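Local structure of CheC domain protein (Shewanella loihica PV-4, 3IIC) at residues A[58-63]-A[147-152]. The protein is probably a chemotaxis phosphatase of the CheX family, in the CheC-like superfamily. Numbering follows the deposited sequence.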
loop_
_atom_site.group_PDB
_atom_site.type_symbol
_atom_site.label_atom_id
_atom_site.label_comp_id
_atom_site.label_asym_id
_atom_site.label_seq_id
_atom_site.Cartn_x
_atom_site.Cartn_y
_atom_site.Cartn_z
ATOM N N LEU A 58 3.159 5.725 4.653
ATOM C CA LEU A 58 3.739 4.959 5.728
ATOM C C LEU A 58 3.537 3.440 5.503
ATOM O O LEU A 58 2.495 3.036 5.031
ATOM C CB LEU A 58 3.157 5.417 7.063
ATOM C CG LEU A 58 3.560 4.662 8.333
ATOM C CD1 LEU A 58 3.650 5.624 9.504
ATOM C CD2 LEU A 58 2.575 3.558 8.640
ATOM N N SER A 59 4.565 2.644 5.799
ATOM C CA SER A 59 4.437 1.180 5.782
ATOM C C SER A 59 5.105 0.603 7.022
ATOM O O SER A 59 6.076 1.159 7.516
ATOM C CB SER A 59 4.979 0.547 4.493
ATOM O OG SER A 59 6.352 0.775 4.304
ATOM N N ILE A 60 4.513 -0.446 7.567
ATOM C CA ILE A 60 5.046 -1.180 8.719
ATOM C C ILE A 60 5.023 -2.660 8.269
ATOM O O ILE A 60 3.951 -3.199 8.014
ATOM C CB ILE A 60 4.200 -1.033 10.021
ATOM C CG1 ILE A 60 3.967 0.454 10.423
ATOM C CG2 ILE A 60 4.888 -1.807 11.125
ATOM C CD1 ILE A 60 2.986 0.657 11.611
ATOM N N THR A 61 6.206 -3.270 8.185
ATOM C CA THR A 61 6.399 -4.636 7.713
ATOM C C THR A 61 6.917 -5.508 8.851
ATOM O O THR A 61 7.817 -5.084 9.583
ATOM C CB THR A 61 7.439 -4.633 6.572
ATOM O OG1 THR A 61 6.908 -3.871 5.487
ATOM C CG2 THR A 61 7.761 -6.042 6.094
ATOM N N PHE A 62 6.354 -6.716 8.973
ATOM C CA PHE A 62 6.769 -7.719 9.977
ATOM C C PHE A 62 7.251 -9.005 9.349
ATOM O O PHE A 62 6.702 -9.450 8.345
ATOM C CB PHE A 62 5.590 -8.111 10.862
ATOM C CG PHE A 62 5.054 -6.998 11.687
ATOM C CD1 PHE A 62 4.075 -6.142 11.169
ATOM C CD2 PHE A 62 5.535 -6.776 12.969
ATOM C CE1 PHE A 62 3.562 -5.090 11.948
ATOM C CE2 PHE A 62 5.039 -5.718 13.753
ATOM C CZ PHE A 62 4.063 -4.881 13.248
ATOM N N GLU A 63 8.277 -9.609 9.968
ATOM C CA GLU A 63 8.690 -11.000 9.653
ATOM C C GLU A 63 7.590 -11.871 10.275
ATOM O O GLU A 63 6.983 -11.470 11.273
ATOM C CB GLU A 63 10.079 -11.341 10.233
ATOM C CG GLU A 63 11.200 -10.562 9.529
ATOM C CD GLU A 63 12.601 -10.856 10.060
ATOM O OE1 GLU A 63 12.780 -11.207 11.249
ATOM O OE2 GLU A 63 13.542 -10.690 9.273
ATOM N N ALA A 147 10.818 -5.917 12.701
ATOM C CA ALA A 147 9.770 -5.109 12.070
ATOM C C ALA A 147 10.504 -3.958 11.400
ATOM O O ALA A 147 11.582 -3.564 11.840
ATOM C CB ALA A 147 8.725 -4.596 13.062
ATOM N N TYR A 148 9.940 -3.460 10.302
ATOM C CA TYR A 148 10.476 -2.285 9.577
ATOM C C TYR A 148 9.381 -1.260 9.421
ATOM O O TYR A 148 8.268 -1.638 9.039
ATOM C CB TYR A 148 10.938 -2.651 8.177
ATOM C CG TYR A 148 12.082 -3.598 8.161
ATOM C CD1 TYR A 148 13.404 -3.135 8.284
ATOM C CD2 TYR A 148 11.861 -4.975 8.011
ATOM C CE1 TYR A 148 14.479 -4.029 8.257
ATOM C CE2 TYR A 148 12.918 -5.864 7.964
ATOM C CZ TYR A 148 14.219 -5.388 8.096
ATOM O OH TYR A 148 15.224 -6.285 8.078
ATOM N N ILE A 149 9.675 0.014 9.708
ATOM C CA ILE A 149 8.733 1.099 9.450
ATOM C C ILE A 149 9.380 2.023 8.444
ATOM O O ILE A 149 10.522 2.436 8.642
ATOM C CB ILE A 149 8.283 1.850 10.728
ATOM C CG1 ILE A 149 7.135 2.814 10.430
ATOM C CG2 ILE A 149 9.467 2.636 11.406
ATOM C CD1 ILE A 149 6.467 3.286 11.718
ATOM N N GLU A 150 8.665 2.325 7.347
ATOM C CA GLU A 150 9.103 3.304 6.361
ATOM C C GLU A 150 8.133 4.493 6.338
ATOM O O GLU A 150 6.919 4.303 6.233
ATOM C CB GLU A 150 9.289 2.698 4.970
ATOM C CG GLU A 150 9.634 3.721 3.862
ATOM C CD GLU A 150 10.124 3.111 2.549
ATOM O OE1 GLU A 150 10.087 1.864 2.353
ATOM O OE2 GLU A 150 10.525 3.913 1.683
ATOM N N ILE A 151 8.679 5.702 6.473
ATOM C CA ILE A 151 7.912 6.957 6.371
ATOM C C ILE A 151 8.478 7.754 5.194
ATOM O O ILE A 151 9.685 7.949 5.084
ATOM C CB ILE A 151 7.969 7.863 7.669
ATOM C CG1 ILE A 151 7.557 7.067 8.937
ATOM C CG2 ILE A 151 7.087 9.149 7.475
ATOM C CD1 ILE A 151 8.716 6.534 9.774
ATOM N N CYS A 152 7.588 8.228 4.332
ATOM C CA CYS A 152 7.964 9.003 3.151
ATOM C C CYS A 152 7.021 10.208 3.027
ATOM O O CYS A 152 5.805 10.069 3.192
ATOM C CB CYS A 152 7.878 8.075 1.955
ATOM S SG CYS A 152 8.344 8.811 0.463
HETATM O O HOH W 1 7.643 -1.247 5.751
#
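Ser59 and Glu150 exchange both of their backbone hydrogen bonds, as Thr61 and Tyr148 do two residues further along, and these two antiparallel hydrogen-bonded pairs unite residues 58-62 with 147-152. From Ser59 N to Glu150 O is 2.9 Å, with the donor in the carbonyl plane; Glu150 N returns the bond to Ser59 O, tilted 21° from that carbonyl's plane. Thr61 N meets Tyr148 O at 2.8 Å in the straightest of the four bonds (171° at the hydrogen). Each of the four carbonyl oxygens also receives a CA-H contact, the shortest being Ala147 CA to Thr61 O at 3.2 Å.

The face bearing Ser59, Thr61, Tyr148 and Glu150 carries the polar side chains. A water bridges the two hydroxyls, 2.8 Å from Ser59 OG and 2.7 Å from Thr61 OG1, and donates a weak bond to Tyr148 O. Thr61 OG1 stands beside its own backbone N (chi1 -63°), where it meets the water and also bonds Ser44 OG; Ser59 OG pairs with His129 NE2 and brushes Glu150 CB.

On the other face the non-hydrogen-bonded pairs are apolar. Ile60 and Ile149 lie side by side, Ile60 CG1 4.0 Å from Ile149 CG1. Ala147 CB approaches Phe62 CD2 at 3.9 Å.

This is a central strand pair of an antiparallel sheet, with strand 43-51 hydrogen-bonded beyond 58-62 and strand 134-141 flanking 147-152. Helix 4-22 packs on the apolar face at Leu58, Ile60, Ile149 and Ile151, helix 84-107 at Leu58, Ile60 and Phe62, and strand 125-129 covers the opposite face through Ile127 and His129.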